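Local atomic coordinates of signal recognition 54 kDa protein (Pyrococcus furiosus, PDB entry 3DM5), a protein that belongs to the SRP54 family, combining an N-terminal helical bundle domain, a P-loop NTPase-type domain and a C-terminal signal peptide binding domain. Residues Y80-L83 and T84-L87; E369-L372 and K373-V377. One frame throughout, in Å; residues are numbered along the deposited sequence.

Interaction 1: residues Y80-L83 and T84-L87; sequences YEEL and TKFL
Thr-84 turns its hydroxyl back onto Tyr-80, one turn earlier in helix 71-86, and the tightly packed side of the contact is built here. Thr-84 OG1 donates to Tyr-80 O at 2.9 Å, while Thr-84 N reaches the same oxygen at 3.1 Å from the other face of the carbonyl plane. A chi1 of -63° sets the hydroxyl beside its own backbone N, leaning over the preceding turn. There OG1 also lies above one face of the tyrosine ring, near its rim, 3.7 Å from Tyr-80 CE2. Threonine suits the place because its hydroxyl is satisfied by the helix itself, even though the residue is buried against helix 286-293; Tyr-80 OH is bonded to Pro-287 O. Leu-83 adds apolar contact, its CD2 standing 4.3 Å from Phe-86 CD2.

The looser side is charged. Lys-85, exposed and extended beyond CG, runs alongside the similarly extended Glu-81, and Lys-85 NZ meets Glu-81 OE1 at 3.2 Å in a salt bridge. NZ comes to the anti side of OE1, while OE2 pairs with Lys-77 and Arg-59. Glu-82, the sheltered member of this network, also pairs with Arg-59 of helix 46-62. One flank is thus held by a carbonyl that takes both N-H and O-H of Thr-84 and by apolar packing, the other by ion pairs, of which that of exposed Lys-85 is probably weakened by solvent.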
loop_
_atom_site.group_PDB
_atom_site.type_symbol
_atom_site.label_atom_id
_atom_site.label_comp_id
_atom_site.label_asym_id
_atom_site.label_seq_id
_atom_site.Cartn_x
_atom_site.Cartn_y
_atom_site.Cartn_z
ATOM N N TYR A 80 -22.926 0.044 -15.357
ATOM C CA TYR A 80 -23.696 -0.635 -14.322
ATOM C C TYR A 80 -24.349 -1.885 -14.866
ATOM O O TYR A 80 -24.419 -2.907 -14.186
ATOM C CB TYR A 80 -24.775 0.275 -13.782
ATOM C CG TYR A 80 -25.812 -0.427 -12.945
ATOM C CD1 TYR A 80 -27.138 -0.499 -13.350
ATOM C CD2 TYR A 80 -25.475 -0.992 -11.736
ATOM C CE1 TYR A 80 -28.099 -1.122 -12.556
ATOM C CE2 TYR A 80 -26.429 -1.616 -10.941
ATOM C CZ TYR A 80 -27.734 -1.681 -11.353
ATOM O OH TYR A 80 -28.661 -2.320 -10.550
ATOM N N GLU A 81 -24.822 -1.782 -16.103
ATOM C CA GLU A 81 -25.615 -2.822 -16.741
ATOM C C GLU A 81 -24.740 -3.971 -17.225
ATOM O O GLU A 81 -25.085 -5.148 -17.073
ATOM C CB GLU A 81 -26.428 -2.209 -17.886
ATOM C CG GLU A 81 -26.971 -3.192 -18.908
ATOM C CD GLU A 81 -27.728 -2.489 -20.026
ATOM O OE1 GLU A 81 -28.253 -3.197 -20.920
ATOM O OE2 GLU A 81 -27.792 -1.232 -20.005
ATOM N N GLU A 82 -23.596 -3.624 -17.795
ATOM C CA GLU A 82 -22.622 -4.622 -18.201
ATOM C C GLU A 82 -22.073 -5.432 -17.012
ATOM O O GLU A 82 -22.014 -6.669 -17.076
ATOM C CB GLU A 82 -21.499 -3.975 -19.011
ATOM C CG GLU A 82 -21.938 -3.599 -20.403
ATOM C CD GLU A 82 -22.644 -4.746 -21.112
ATOM O OE1 GLU A 82 -22.163 -5.904 -21.030
ATOM O OE2 GLU A 82 -23.683 -4.484 -21.754
ATOM N N LEU A 83 -21.687 -4.737 -15.941
ATOM C CA LEU A 83 -21.183 -5.379 -14.739
ATOM C C LEU A 83 -22.238 -6.284 -14.118
ATOM O O LEU A 83 -21.925 -7.363 -13.640
ATOM C CB LEU A 83 -20.694 -4.344 -13.704
ATOM C CG LEU A 83 -19.243 -3.864 -13.848
ATOM C CD1 LEU A 83 -18.858 -2.863 -12.757
ATOM C CD2 LEU A 83 -18.285 -5.050 -13.839
ATOM N N THR A 84 -23.495 -5.853 -14.129
ATOM C CA THR A 84 -24.562 -6.688 -13.582
ATOM C C THR A 84 -24.730 -8.008 -14.330
ATOM O O THR A 84 -24.935 -9.041 -13.691
ATOM C CB THR A 84 -25.919 -5.958 -13.461
ATOM O OG1 THR A 84 -25.790 -4.866 -12.550
ATOM C CG2 THR A 84 -26.985 -6.913 -12.886
ATOM N N LYS A 85 -24.637 -7.979 -15.660
ATOM C CA LYS A 85 -24.764 -9.218 -16.454
ATOM C C LYS A 85 -23.549 -10.101 -16.233
ATOM O O LYS A 85 -23.631 -11.326 -16.303
ATOM C CB LYS A 85 -24.924 -8.936 -17.950
ATOM C CG LYS A 85 -26.224 -8.238 -18.319
ATOM C CD LYS A 85 -26.216 -7.766 -19.764
ATOM C CE LYS A 85 -27.393 -6.829 -20.034
ATOM N NZ LYS A 85 -27.360 -6.200 -21.396
ATOM N N PHE A 86 -22.427 -9.452 -15.940
ATOM C CA PHE A 86 -21.138 -10.098 -15.783
ATOM C C PHE A 86 -21.150 -10.938 -14.509
ATOM O O PHE A 86 -20.376 -11.882 -14.373
ATOM C CB PHE A 86 -20.074 -9.013 -15.737
ATOM C CG PHE A 86 -18.656 -9.507 -15.802
ATOM C CD1 PHE A 86 -18.174 -10.121 -16.933
ATOM C CD2 PHE A 86 -17.780 -9.271 -14.750
ATOM C CE1 PHE A 86 -16.867 -10.529 -17.002
ATOM C CE2 PHE A 86 -16.479 -9.679 -14.814
ATOM C CZ PHE A 86 -16.021 -10.307 -15.939
ATOM N N LEU A 87 -22.049 -10.607 -13.589
ATOM C CA LEU A 87 -22.162 -11.325 -12.316
ATOM C C LEU A 87 -23.499 -12.070 -12.160
ATOM O O LEU A 87 -23.980 -12.267 -11.045
ATOM C CB LEU A 87 -21.928 -10.377 -11.121
ATOM C CG LEU A 87 -20.595 -9.600 -11.081
ATOM C CD1 LEU A 87 -20.445 -8.750 -9.840
ATOM C CD2 LEU A 87 -19.418 -10.515 -11.159
#

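Interaction 2: residues E369-L372 and K373-V377; sequences EERL and KKFKV
From Glu-369 to Lys-376 the backbone runs as regular alpha helix, with Lys-373 N, Lys-374 N, Phe-375 N and Lys-376 N each bonded to the carbonyl oxygen four residues earlier. The bonds are of similar length: Phe-375 N lies 2.8 Å from Arg-371 O. Lys-373 N lies 3.0 Å from Glu-369 O.

On this scaffold Arg-371 and Phe-375 run alongside each other in the same direction. The methylene CG of Arg-371 sits over one face of the phenyl ring, toward its rim, in a CH-pi contact 4.2 Å from the ring centroid of Phe-375. It is the aliphatic stem that touches: the guanidinium plane stands 87° to the ring, so the charged end does not stack on it. Arginine is apt here, since its stem can cover an aromatic face while its head stays at an exposed position. Phe-375 itself is buried against Leu-415 and Gln-418 of helix 409-427.

Lys-373 bends back toward two glutamates of the previous turn. Its chain kinks at chi3 (-47°) and chi4, which carries NZ back toward the Glu-369 carboxylate, yet Lys-373 NZ remains 3.8 Å from Glu-369 OE1, a long salt bridge. Glu-370 meets the neighbouring methylene, its OE2 3.5 Å from Lys-373 CE. Leu-372 is buried against Leu-337 and Arg-341 of helix 330-341, where an apolar side chain fits. Further on, Lys-376 pairs with Asp-380. The chemistry implies a helix joined to its neighbours mainly through Leu-372 and Phe-375, while the Glu-369 to Lys-373 pair is long and probably adds little to its stability.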
loop_
_atom_site.group_PDB
_atom_site.type_symbol
_atom_site.label_atom_id
_atom_site.label_comp_id
_atom_site.label_asym_id
_atom_site.label_seq_id
_atom_site.Cartn_x
_atom_site.Cartn_y
_atom_site.Cartn_z
ATOM N N GLU A 369 -23.389 36.047 -9.707
ATOM C CA GLU A 369 -22.333 35.186 -10.240
ATOM C C GLU A 369 -21.198 35.919 -10.945
ATOM O O GLU A 369 -20.028 35.677 -10.656
ATOM C CB GLU A 369 -22.910 34.118 -11.172
ATOM C CG GLU A 369 -21.924 33.005 -11.512
ATOM C CD GLU A 369 -21.387 32.293 -10.273
ATOM O OE1 GLU A 369 -20.677 32.933 -9.464
ATOM O OE2 GLU A 369 -21.666 31.087 -10.108
ATOM N N GLU A 370 -21.531 36.798 -11.879
ATOM C CA GLU A 370 -20.494 37.485 -12.633
ATOM C C GLU A 370 -19.685 38.419 -11.745
ATOM O O GLU A 370 -18.455 38.457 -11.826
ATOM C CB GLU A 370 -21.085 38.241 -13.826
ATOM C CG GLU A 370 -21.359 37.348 -15.024
ATOM C CD GLU A 370 -20.124 36.575 -15.460
ATOM O OE1 GLU A 370 -19.039 37.190 -15.545
ATOM O OE2 GLU A 370 -20.235 35.356 -15.717
ATOM N N ARG A 371 -20.387 39.160 -10.890
ATOM C CA ARG A 371 -19.765 40.128 -9.994
ATOM C C ARG A 371 -18.816 39.455 -9.003
ATOM O O ARG A 371 -17.759 39.995 -8.674
ATOM C CB ARG A 371 -20.842 40.914 -9.254
ATOM C CG ARG A 371 -20.320 41.893 -8.229
ATOM C CD ARG A 371 -21.433 42.816 -7.769
ATOM N NE ARG A 371 -22.014 43.539 -8.895
ATOM C CZ ARG A 371 -21.555 44.700 -9.355
ATOM N NH1 ARG A 371 -20.504 45.280 -8.779
ATOM N NH2 ARG A 371 -22.147 45.282 -10.391
ATOM N N LEU A 372 -19.199 38.273 -8.537
ATOM C CA LEU A 372 -18.362 37.490 -7.643
ATOM C C LEU A 372 -17.135 36.955 -8.388
ATOM O O LEU A 372 -16.027 36.941 -7.857
ATOM C CB LEU A 372 -19.175 36.344 -7.038
ATOM C CG LEU A 372 -18.538 35.539 -5.905
ATOM C CD1 LEU A 372 -19.610 34.806 -5.137
ATOM C CD2 LEU A 372 -17.492 34.558 -6.422
ATOM N N LYS A 373 -17.340 36.516 -9.623
ATOM C CA LYS A 373 -16.247 36.018 -10.443
ATOM C C LYS A 373 -15.234 37.133 -10.652
ATOM O O LYS A 373 -14.030 36.893 -10.728
ATOM C CB LYS A 373 -16.780 35.539 -11.790
ATOM C CG LYS A 373 -15.965 34.427 -12.433
ATOM C CD LYS A 373 -16.640 33.904 -13.707
ATOM C CE LYS A 373 -18.135 33.643 -13.506
ATOM N NZ LYS A 373 -18.412 32.612 -12.462
ATOM N N LYS A 374 -15.733 38.358 -10.745
ATOM C CA LYS A 374 -14.877 39.531 -10.864
ATOM C C LYS A 374 -14.183 39.815 -9.535
ATOM O O LYS A 374 -12.995 40.152 -9.494
ATOM C CB LYS A 374 -15.709 40.740 -11.297
ATOM C CG LYS A 374 -14.961 42.060 -11.310
ATOM C CD LYS A 374 -15.780 43.148 -11.984
ATOM C CE LYS A 374 -15.882 42.919 -13.488
ATOM N NZ LYS A 374 -14.605 43.214 -14.201
ATOM N N PHE A 375 -14.940 39.676 -8.451
ATOM C CA PHE A 375 -14.431 39.903 -7.104
ATOM C C PHE A 375 -13.248 38.995 -6.786
ATOM O O PHE A 375 -12.247 39.437 -6.212
ATOM C CB PHE A 375 -15.546 39.690 -6.082
ATOM C CG PHE A 375 -16.368 40.919 -5.818
ATOM C CD1 PHE A 375 -16.327 41.997 -6.690
ATOM C CD2 PHE A 375 -17.196 40.990 -4.705
ATOM C CE1 PHE A 375 -17.082 43.134 -6.443
ATOM C CE2 PHE A 375 -17.955 42.117 -4.454
ATOM C CZ PHE A 375 -17.900 43.191 -5.323
ATOM N N LYS A 376 -13.364 37.726 -7.159
ATOM C CA LYS A 376 -12.280 36.785 -6.941
ATOM C C LYS A 376 -11.050 37.258 -7.699
ATOM O O LYS A 376 -9.971 37.369 -7.132
ATOM C CB LYS A 376 -12.674 35.385 -7.402
ATOM C CG LYS A 376 -11.545 34.379 -7.293
ATOM C CD LYS A 376 -11.974 32.999 -7.760
ATOM C CE LYS A 376 -10.830 31.994 -7.642
ATOM N NZ LYS A 376 -9.653 32.354 -8.487
ATOM N N VAL A 377 -11.225 37.545 -8.985
ATOM C CA VAL A 377 -10.127 38.010 -9.827
ATOM C C VAL A 377 -9.356 39.178 -9.191
ATOM O O VAL A 377 -8.132 39.261 -9.294
ATOM C CB VAL A 377 -10.626 38.408 -11.227
ATOM C CG1 VAL A 377 -9.497 38.979 -12.051
ATOM C CG2 VAL A 377 -11.224 37.208 -11.922
#

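How the interactions relate
Both contacts are local, each confined to a single helix, and they do not touch: their centres lie 45 Å apart and their nearest atoms about 31 Å. Interaction 1 belongs to helix 71-86, its centre about 14 Å from the centre of the chain, beside helices 46-62 and 286-293. Interaction 2 belongs to helix 369-379, about 41 Å out, in the signal peptide binding domain. The inner one has more buried residues and a hydroxyl returned to the backbone; its ionic pair is closer, and its acidic residues also pair with Arg-59 of helix 46-62. The outer one is more exposed, has a CH-pi contact among its side chains, and its glutamate–lysine pairing is long.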